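Local atomic coordinates of clostripain-related protein (Bacteroides thetaiotaomicron, PDB entry 6N9J), a protein that acts as a secreted cysteine protease of the clostripain (C11) family, probably cutting peptide bonds through a covalent intermediate. Residues A[176-181]-A[205-210]; A[213-218]-A[315-320]; A[239-244]-A[342-347]. All coordinates share one frame; numbering follows the deposited sequence.

Contact 1: A[176-181]-A[205-210]; sequences ADYFIG and SPAVSI
Strand 178-181 belongs to the central sheet of a clan CD peptidase, and the first turn of helix 206-221 packs on one of its faces through Tyr178, Ile180, Ala207 and Ile210. The short segments run almost in the same direction, their axes 6° apart and 8.8 Å at closest approach. Ala207 lies at the middle: its methyl CB is 3.7 Å from CB of Tyr178 and sits obliquely to the tyrosine ring, while CD1 of Ile180 reaches the same methyl from farther along the strand, again at 3.7 Å. Alanine suits this place because a single carbon lets the helix backbone come close to both strand side chains. The two branches of Ile180 share the work. With CG1 anti to the carbonyl carbon (chi1 -51°), that branch is turned to Ala207 and chi2 brings CD1 to its methyl, and CG2 faces CG2 of Ile210 at a looser 4.4 Å. Phe179, between Tyr178 and Ile180, has its CB directed away from the helix, and its side chain touches Leu172. The start of the helix is tied by Ser209, whose N and OG both donate to Ser205 O; OG, 2.9 Å from that oxygen, approaches from above the carbonyl plane. Ile210 also packs on Val196 and Leu200 of helix 193-200. Alternate strand residues packed against a helix in this way are typical of the layered alpha/beta/alpha, caspase-like fold.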
loop_
_atom_site.group_PDB
_atom_site.type_symbol
_atom_site.label_atom_id
_atom_site.label_comp_id
_atom_site.label_asym_id
_atom_site.label_seq_id
_atom_site.Cartn_x
_atom_site.Cartn_y
_atom_site.Cartn_z
ATOM N N ALA A 176 -10.750 -1.716 -6.481
ATOM C CA ALA A 176 -10.027 -0.682 -7.215
ATOM C C ALA A 176 -9.491 -1.191 -8.549
ATOM O O ALA A 176 -9.308 -2.399 -8.726
ATOM C CB ALA A 176 -8.888 -0.147 -6.378
ATOM N N ASP A 177 -9.231 -0.266 -9.476
ATOM C CA ASP A 177 -8.619 -0.620 -10.751
ATOM C C ASP A 177 -7.099 -0.785 -10.653
ATOM O O ASP A 177 -6.503 -1.505 -11.438
ATOM C CB ASP A 177 -8.951 0.429 -11.812
ATOM C CG ASP A 177 -10.438 0.555 -12.058
ATOM O OD1 ASP A 177 -11.129 -0.483 -12.093
ATOM O OD2 ASP A 177 -10.921 1.697 -12.190
ATOM N N TYR A 178 -6.468 -0.092 -9.715
ATOM C CA TYR A 178 -5.009 -0.133 -9.597
ATOM C C TYR A 178 -4.575 -0.075 -8.145
ATOM O O TYR A 178 -5.206 0.595 -7.325
ATOM C CB TYR A 178 -4.364 1.023 -10.374
ATOM C CG TYR A 178 -4.697 1.015 -11.851
ATOM C CD1 TYR A 178 -3.901 0.318 -12.748
ATOM C CD2 TYR A 178 -5.812 1.695 -12.346
ATOM C CE1 TYR A 178 -4.201 0.289 -14.103
ATOM C CE2 TYR A 178 -6.125 1.674 -13.703
ATOM C CZ TYR A 178 -5.311 0.956 -14.578
ATOM O OH TYR A 178 -5.581 0.914 -15.930
ATOM N N PHE A 179 -3.483 -0.770 -7.843
ATOM C CA PHE A 179 -2.910 -0.793 -6.504
ATOM C C PHE A 179 -1.470 -0.306 -6.557
ATOM O O PHE A 179 -0.662 -0.845 -7.302
ATOM C CB PHE A 179 -2.959 -2.208 -5.906
ATOM C CG PHE A 179 -4.337 -2.659 -5.526
ATOM C CD1 PHE A 179 -5.175 -3.242 -6.468
ATOM C CD2 PHE A 179 -4.796 -2.501 -4.225
ATOM C CE1 PHE A 179 -6.447 -3.657 -6.124
ATOM C CE2 PHE A 179 -6.070 -2.910 -3.871
ATOM C CZ PHE A 179 -6.898 -3.486 -4.823
ATOM N N ILE A 180 -1.147 0.699 -5.751
ATOM C CA ILE A 180 0.208 1.223 -5.703
ATOM C C ILE A 180 0.801 0.941 -4.329
ATOM O O ILE A 180 0.228 1.320 -3.302
ATOM C CB ILE A 180 0.265 2.753 -6.008
ATOM C CG1 ILE A 180 -0.482 3.094 -7.300
ATOM C CG2 ILE A 180 1.695 3.240 -6.113
ATOM C CD1 ILE A 180 -1.904 3.601 -7.057
ATOM N N GLY A 181 1.951 0.273 -4.305
ATOM C CA GLY A 181 2.612 -0.027 -3.048
ATOM C C GLY A 181 4.023 -0.579 -3.164
ATOM O O GLY A 181 4.573 -0.648 -4.255
ATOM N N SER A 205 -3.664 8.390 -16.304
ATOM C CA SER A 205 -2.882 7.405 -15.553
ATOM C C SER A 205 -2.420 7.853 -14.170
ATOM O O SER A 205 -1.215 7.945 -13.941
ATOM C CB SER A 205 -1.639 7.001 -16.359
ATOM O OG SER A 205 -1.968 6.224 -17.497
ATOM N N PRO A 206 -3.355 8.138 -13.245
ATOM C CA PRO A 206 -2.920 8.577 -11.909
ATOM C C PRO A 206 -2.037 7.573 -11.160
ATOM O O PRO A 206 -1.128 8.013 -10.451
ATOM C CB PRO A 206 -4.243 8.791 -11.152
ATOM C CG PRO A 206 -5.323 8.181 -12.019
ATOM C CD PRO A 206 -4.813 8.268 -13.414
ATOM N N ALA A 207 -2.271 6.270 -11.321
ATOM C CA ALA A 207 -1.500 5.277 -10.565
ATOM C C ALA A 207 -0.030 5.340 -10.963
ATOM O O ALA A 207 0.858 5.365 -10.116
ATOM C CB ALA A 207 -2.063 3.870 -10.780
ATOM N N VAL A 208 0.217 5.399 -12.262
ATOM C CA VAL A 208 1.571 5.541 -12.775
ATOM C C VAL A 208 2.167 6.870 -12.314
ATOM O O VAL A 208 3.312 6.916 -11.864
ATOM C CB VAL A 208 1.605 5.447 -14.324
ATOM C CG1 VAL A 208 2.996 5.759 -14.854
ATOM C CG2 VAL A 208 1.169 4.064 -14.778
ATOM N N SER A 209 1.381 7.946 -12.432
ATOM C CA SER A 209 1.821 9.270 -11.987
ATOM C C SER A 209 2.218 9.274 -10.517
ATOM O O SER A 209 3.224 9.881 -10.139
ATOM C CB SER A 209 0.729 10.324 -12.205
ATOM O OG SER A 209 0.353 10.395 -13.565
ATOM N N ILE A 210 1.403 8.624 -9.691
ATOM C CA ILE A 210 1.662 8.564 -8.255
ATOM C C ILE A 210 2.980 7.834 -8.016
ATOM O O ILE A 210 3.835 8.308 -7.251
ATOM C CB ILE A 210 0.495 7.875 -7.498
ATOM C CG1 ILE A 210 -0.750 8.768 -7.520
ATOM C CG2 ILE A 210 0.904 7.530 -6.035
ATOM C CD1 ILE A 210 -2.073 8.043 -7.200
#

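Contact 2: A[213-218]-A[315-320]; sequences NYYSVY and VIWKNT
Tyr215 reaches from helix 206-221 across to Trp317, Asn319 and Thr320, a span that suits a long, flat side chain. Its CB meets the indole first: CH2 of Trp317 lies 3.9 Å from Tyr215 CB, which sits at the edge of the indole and near its plane. From there the ring leads out from the helix, CG being anti to the backbone N (chi1 180°), and lies flat on Asn319. CB of Asn319 stands 3.8 Å from the centroid of the Tyr215 ring and only 3° off its normal, a CH-pi contact over the face. The amide continues the stack, its plane 7° from that of the ring, with ND2 of Asn319 3.7 Å from CE2 of Tyr215; asparagine thus offers the ring both a CH and a flat group. A weak bond from Thr320 N to OD1 of Asn319 may add a little to holding the amide in this orientation. Trp317 and Asn319 belong to strand 315-327, which pairs antiparallel with strand 239-244 in the central sheet, so this tyrosine joins a helix of one outer layer of the alpha/beta/alpha fold to that strand. Replacing the tyrosine by an alanine would probably open a gap over the Asn319 amide and leave that group freer to turn. Along the CD1-CE1 side of the ring, CE1 of Tyr215 is 3.7 Å from CA of Thr320. At the tip, Tyr215 OH comes to 3.1 Å from the backbone O of Thr320. The indole is itself secured from the helix, since Trp317 NE1 is hydrogen-bonded to Glu212 OE2.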
loop_
_atom_site.group_PDB
_atom_site.type_symbol
_atom_site.label_atom_id
_atom_site.label_comp_id
_atom_site.label_asym_id
_atom_site.label_seq_id
_atom_site.Cartn_x
_atom_site.Cartn_y
_atom_site.Cartn_z
ATOM N N ASN A 213 6.195 9.775 -9.186
ATOM C CA ASN A 213 6.493 10.911 -8.326
ATOM C C ASN A 213 6.942 10.438 -6.947
ATOM O O ASN A 213 7.862 11.002 -6.357
ATOM C CB ASN A 213 5.280 11.853 -8.217
ATOM C CG ASN A 213 5.136 12.759 -9.431
ATOM O OD1 ASN A 213 5.721 13.836 -9.486
ATOM N ND2 ASN A 213 4.368 12.317 -10.413
ATOM N N TYR A 214 6.298 9.398 -6.440
ATOM C CA TYR A 214 6.741 8.806 -5.189
ATOM C C TYR A 214 8.209 8.366 -5.341
ATOM O O TYR A 214 9.080 8.849 -4.620
ATOM C CB TYR A 214 5.856 7.622 -4.812
ATOM C CG TYR A 214 6.013 7.148 -3.389
ATOM C CD1 TYR A 214 4.895 7.004 -2.578
ATOM C CD2 TYR A 214 7.275 6.886 -2.839
ATOM C CE1 TYR A 214 5.008 6.576 -1.277
ATOM C CE2 TYR A 214 7.409 6.467 -1.518
ATOM C CZ TYR A 214 6.259 6.312 -0.753
ATOM O OH TYR A 214 6.311 5.910 0.551
ATOM N N TYR A 215 8.473 7.453 -6.273
ATOM C CA TYR A 215 9.820 6.931 -6.467
ATOM C C TYR A 215 10.894 8.001 -6.678
ATOM O O TYR A 215 11.986 7.909 -6.124
ATOM C CB TYR A 215 9.832 5.972 -7.657
ATOM C CG TYR A 215 11.202 5.393 -7.918
ATOM C CD1 TYR A 215 11.704 4.377 -7.113
ATOM C CD2 TYR A 215 12.003 5.870 -8.952
ATOM C CE1 TYR A 215 12.953 3.845 -7.324
ATOM C CE2 TYR A 215 13.260 5.332 -9.183
ATOM C CZ TYR A 215 13.727 4.321 -8.354
ATOM O OH TYR A 215 14.978 3.787 -8.544
ATOM N N SER A 216 10.589 9.010 -7.489
ATOM C CA SER A 216 11.610 9.941 -7.937
ATOM C C SER A 216 12.265 10.747 -6.810
ATOM O O SER A 216 13.447 11.079 -6.888
ATOM C CB SER A 216 11.024 10.895 -8.973
ATOM O OG SER A 216 12.043 11.695 -9.540
ATOM N N VAL A 217 11.516 11.076 -5.767
ATOM C CA VAL A 217 12.119 11.852 -4.693
ATOM C C VAL A 217 13.120 10.984 -3.916
ATOM O O VAL A 217 14.222 11.431 -3.589
ATOM C CB VAL A 217 11.048 12.436 -3.752
ATOM C CG1 VAL A 217 11.672 12.928 -2.456
ATOM C CG2 VAL A 217 10.310 13.578 -4.454
ATOM N N TYR A 218 12.753 9.737 -3.655
ATOM C CA TYR A 218 13.637 8.833 -2.924
ATOM C C TYR A 218 14.844 8.443 -3.761
ATOM O O TYR A 218 15.964 8.358 -3.240
ATOM C CB TYR A 218 12.872 7.588 -2.462
ATOM C CG TYR A 218 12.032 7.872 -1.245
ATOM C CD1 TYR A 218 12.581 7.795 0.030
ATOM C CD2 TYR A 218 10.699 8.257 -1.370
ATOM C CE1 TYR A 218 11.821 8.080 1.148
ATOM C CE2 TYR A 218 9.930 8.542 -0.259
ATOM C CZ TYR A 218 10.494 8.450 0.999
ATOM O OH TYR A 218 9.726 8.738 2.109
ATOM N N VAL A 315 1.415 -6.385 -13.769
ATOM C CA VAL A 315 2.355 -5.491 -13.089
ATOM C C VAL A 315 2.839 -4.471 -14.108
ATOM O O VAL A 315 3.786 -4.731 -14.831
ATOM C CB VAL A 315 3.561 -6.267 -12.480
ATOM C CG1 VAL A 315 4.505 -5.319 -11.727
ATOM C CG2 VAL A 315 3.070 -7.414 -11.573
ATOM N N ILE A 316 2.185 -3.313 -14.190
ATOM C CA ILE A 316 2.413 -2.434 -15.338
ATOM C C ILE A 316 3.484 -1.362 -15.110
ATOM O O ILE A 316 3.863 -0.644 -16.029
ATOM C CB ILE A 316 1.098 -1.746 -15.775
ATOM C CG1 ILE A 316 0.532 -0.876 -14.656
ATOM C CG2 ILE A 316 0.066 -2.787 -16.197
ATOM C CD1 ILE A 316 -0.633 -0.030 -15.112
ATOM N N TRP A 317 3.989 -1.263 -13.891
ATOM C CA TRP A 317 4.983 -0.251 -13.577
ATOM C C TRP A 317 5.779 -0.797 -12.402
ATOM O O TRP A 317 5.183 -1.351 -11.486
ATOM C CB TRP A 317 4.309 1.103 -13.233
ATOM C CG TRP A 317 5.277 2.259 -13.140
ATOM C CD1 TRP A 317 5.538 3.196 -14.101
ATOM C CD2 TRP A 317 6.139 2.573 -12.030
ATOM N NE1 TRP A 317 6.506 4.070 -13.660
ATOM C CE2 TRP A 317 6.891 3.710 -12.399
ATOM C CE3 TRP A 317 6.335 2.009 -10.766
ATOM C CZ2 TRP A 317 7.815 4.298 -11.539
ATOM C CZ3 TRP A 317 7.268 2.583 -9.919
ATOM C CH2 TRP A 317 7.996 3.720 -10.311
ATOM N N LYS A 318 7.109 -0.673 -12.425
ATOM C CA LYS A 318 7.910 -0.952 -11.221
ATOM C C LYS A 318 9.252 -0.233 -11.266
ATOM O O LYS A 318 9.795 0.043 -12.340
ATOM C CB LYS A 318 8.137 -2.450 -11.029
ATOM C CG LYS A 318 9.106 -3.047 -12.038
ATOM C CD LYS A 318 9.198 -4.546 -11.882
ATOM C CE LYS A 318 9.855 -5.161 -13.098
ATOM N NZ LYS A 318 11.200 -4.576 -13.300
ATOM N N ASN A 319 9.778 0.089 -10.089
ATOM C CA ASN A 319 11.110 0.662 -10.007
ATOM C C ASN A 319 11.656 0.528 -8.601
ATOM O O ASN A 319 10.909 0.566 -7.629
ATOM C CB ASN A 319 11.109 2.129 -10.434
ATOM C CG ASN A 319 12.245 2.457 -11.377
ATOM O OD1 ASN A 319 13.270 1.778 -11.386
ATOM N ND2 ASN A 319 12.072 3.503 -12.180
ATOM N N THR A 320 12.967 0.361 -8.498
ATOM C CA THR A 320 13.622 0.258 -7.205
ATOM C C THR A 320 15.025 0.834 -7.297
ATOM O O THR A 320 15.661 0.792 -8.337
ATOM C CB THR A 320 13.697 -1.200 -6.709
ATOM O OG1 THR A 320 14.276 -1.243 -5.394
ATOM C CG2 THR A 320 14.539 -2.060 -7.663
#

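Contact 3: A[239-244]-A[342-347]; sequences SISVIK and EGVSTY
Gly343 and Val344 meet Ser241 and Ile243 of strand 239-244 on a buried face of the central sheet. The approach begins at Glu342, whose CB is directed away from the strand while its backbone N bonds to Asp289 OD1 and its carbonyl O to Tyr311 OH. Gly343 follows with a positive phi of 101°, a conformation in which a side chain would press against the carbonyl oxygen of Glu342. A CB would also come within 3.0 Å of CB of Ser241, so glycine fits on two counts. Its carbonyl O accepts a hydrogen bond from Ser241 OG, with a modelled OG to O distance of 2.5 Å, so short that the exact length is doubtful. Serine suits the strand position because its small hydroxyl serves two neighbours: OG sits between the backbone N and the carbonyl carbon (chi1 67°), donates to Gly343 and is also hydrogen-bonded to Gln164 NE2. Val344 comes next and supplies the apolar part. Its CG2 meets CD1 of Ile243 at 3.7 Å, the two side chains reaching tip to tip, and CG1 of Val344 stands 4.2 Å from the same CD1. Such branched apolar side chains suit a buried spot between sheet and helix. Beyond it the chain moves away from strand 239-244: strand 345-346 pairs with strand 288-289, and Thr346 OG1 and Tyr347 N both bond to Glu167 OE2. Helix 166-171 lies against the apolar pair, Val166 touching Val344 and Val169 touching Ile243, and Val344 also touches Val315 at the start of strand 315-327.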
loop_
_atom_site.group_PDB
_atom_site.type_symbol
_atom_site.label_atom_id
_atom_site.label_comp_id
_atom_site.label_asym_id
_atom_site.label_seq_id
_atom_site.Cartn_x
_atom_site.Cartn_y
_atom_site.Cartn_z
ATOM N N SER A 239 11.299 0.987 -3.178
ATOM C CA SER A 239 10.842 0.176 -4.291
ATOM C C SER A 239 9.325 0.243 -4.404
ATOM O O SER A 239 8.611 0.107 -3.403
ATOM C CB SER A 239 11.288 -1.270 -4.110
ATOM O OG SER A 239 10.678 -1.808 -2.962
ATOM N N ILE A 240 8.828 0.449 -5.617
ATOM C CA ILE A 240 7.396 0.662 -5.835
ATOM C C ILE A 240 6.962 -0.069 -7.097
ATOM O O ILE A 240 7.733 -0.169 -8.035
ATOM C CB ILE A 240 7.055 2.186 -5.969
ATOM C CG1 ILE A 240 7.435 2.948 -4.704
ATOM C CG2 ILE A 240 5.572 2.416 -6.282
ATOM C CD1 ILE A 240 6.500 2.694 -3.528
ATOM N N SER A 241 5.738 -0.590 -7.107
ATOM C CA SER A 241 5.122 -1.081 -8.336
ATOM C C SER A 241 3.629 -0.728 -8.414
ATOM O O SER A 241 3.035 -0.226 -7.455
ATOM C CB SER A 241 5.307 -2.603 -8.466
ATOM O OG SER A 241 4.586 -3.304 -7.461
ATOM N N VAL A 242 3.037 -0.987 -9.578
ATOM C CA VAL A 242 1.621 -0.739 -9.825
ATOM C C VAL A 242 0.993 -1.996 -10.418
ATOM O O VAL A 242 1.428 -2.478 -11.469
ATOM C CB VAL A 242 1.389 0.447 -10.811
ATOM C CG1 VAL A 242 -0.073 0.541 -11.207
ATOM C CG2 VAL A 242 1.855 1.757 -10.215
ATOM N N ILE A 243 -0.018 -2.527 -9.739
ATOM C CA ILE A 243 -0.744 -3.687 -10.224
ATOM C C ILE A 243 -2.108 -3.282 -10.786
ATOM O O ILE A 243 -2.854 -2.560 -10.125
ATOM C CB ILE A 243 -0.936 -4.704 -9.112
ATOM C CG1 ILE A 243 0.422 -5.284 -8.704
ATOM C CG2 ILE A 243 -1.914 -5.799 -9.537
ATOM C CD1 ILE A 243 0.346 -6.171 -7.498
ATOM N N LYS A 244 -2.403 -3.733 -12.012
ATOM C CA LYS A 244 -3.692 -3.518 -12.686
ATOM C C LYS A 244 -4.640 -4.675 -12.379
ATOM O O LYS A 244 -4.439 -5.807 -12.866
ATOM C CB LYS A 244 -3.478 -3.389 -14.200
ATOM C CG LYS A 244 -4.707 -2.975 -15.011
ATOM C CD LYS A 244 -4.377 -2.909 -16.491
ATOM C CE LYS A 244 -5.388 -2.083 -17.274
ATOM N NZ LYS A 244 -6.775 -2.601 -17.148
ATOM N N GLU A 342 10.850 -7.802 -8.926
ATOM C CA GLU A 342 9.892 -7.736 -10.010
ATOM C C GLU A 342 8.605 -7.055 -9.572
ATOM O O GLU A 342 7.651 -6.954 -10.349
ATOM C CB GLU A 342 9.613 -9.131 -10.567
ATOM C CG GLU A 342 10.833 -9.791 -11.242
ATOM C CD GLU A 342 11.325 -9.046 -12.489
ATOM O OE1 GLU A 342 12.463 -9.327 -12.923
ATOM O OE2 GLU A 342 10.585 -8.191 -13.045
ATOM N N GLY A 343 8.589 -6.571 -8.334
ATOM C CA GLY A 343 7.558 -5.646 -7.911
ATOM C C GLY A 343 6.416 -6.199 -7.084
ATOM O O GLY A 343 5.583 -5.427 -6.612
ATOM N N VAL A 344 6.353 -7.519 -6.917
ATOM C CA VAL A 344 5.243 -8.134 -6.184
ATOM C C VAL A 344 5.732 -9.262 -5.269
ATOM O O VAL A 344 6.619 -10.030 -5.641
ATOM C CB VAL A 344 4.161 -8.687 -7.151
ATOM C CG1 VAL A 344 2.966 -9.240 -6.372
ATOM C CG2 VAL A 344 3.694 -7.601 -8.092
ATOM N N SER A 345 5.171 -9.352 -4.066
ATOM C CA SER A 345 5.570 -10.422 -3.146
ATOM C C SER A 345 4.516 -11.515 -3.075
ATOM O O SER A 345 3.389 -11.346 -3.543
ATOM C CB SER A 345 5.831 -9.883 -1.737
ATOM O OG SER A 345 4.615 -9.769 -1.014
ATOM N N THR A 346 4.902 -12.632 -2.473
ATOM C CA THR A 346 4.027 -13.770 -2.289
ATOM C C THR A 346 4.500 -14.566 -1.077
ATOM O O THR A 346 5.662 -14.460 -0.661
ATOM C CB THR A 346 4.013 -14.692 -3.535
ATOM O OG1 THR A 346 3.051 -15.742 -3.364
ATOM C CG2 THR A 346 5.383 -15.317 -3.751
ATOM N N TYR A 347 3.598 -15.362 -0.513
ATOM C CA TYR A 347 3.975 -16.315 0.512
ATOM C C TYR A 347 4.341 -17.663 -0.127
ATOM O O TYR A 347 3.636 -18.159 -1.015
ATOM C CB TYR A 347 2.844 -16.485 1.516
ATOM C CG TYR A 347 3.189 -17.398 2.657
ATOM C CD1 TYR A 347 4.194 -17.062 3.555
ATOM C CD2 TYR A 347 2.506 -18.587 2.849
ATOM C CE1 TYR A 347 4.520 -17.891 4.605
ATOM C CE2 TYR A 347 2.825 -19.430 3.903
ATOM C CZ TYR A 347 3.831 -19.074 4.778
ATOM O OH TYR A 347 4.155 -19.908 5.826
#

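In the fold
Strand 239-244 of contact 3 lies between the strands of the other two contacts and pairs antiparallel with both: Phe179 N is 3.0 Å from Ile243 O, and Trp317 O is 2.9 Å from Val242 N. Contacts 1 and 2 share helix 206-221 on one face of this sheet; contact 3 packs on the other. Contacts 1 and 2 also meet directly, Val208 CG1 being 3.7 Å from Trp317 CD1, and the contact centres are about 11 to 12 Å apart. Strand 178-181 is parallel to strand 155-159; in clan CD peptidases the catalytic cysteine typically follows a strand of this parallel set, which would probably place contact 1 nearest that part of the sheet.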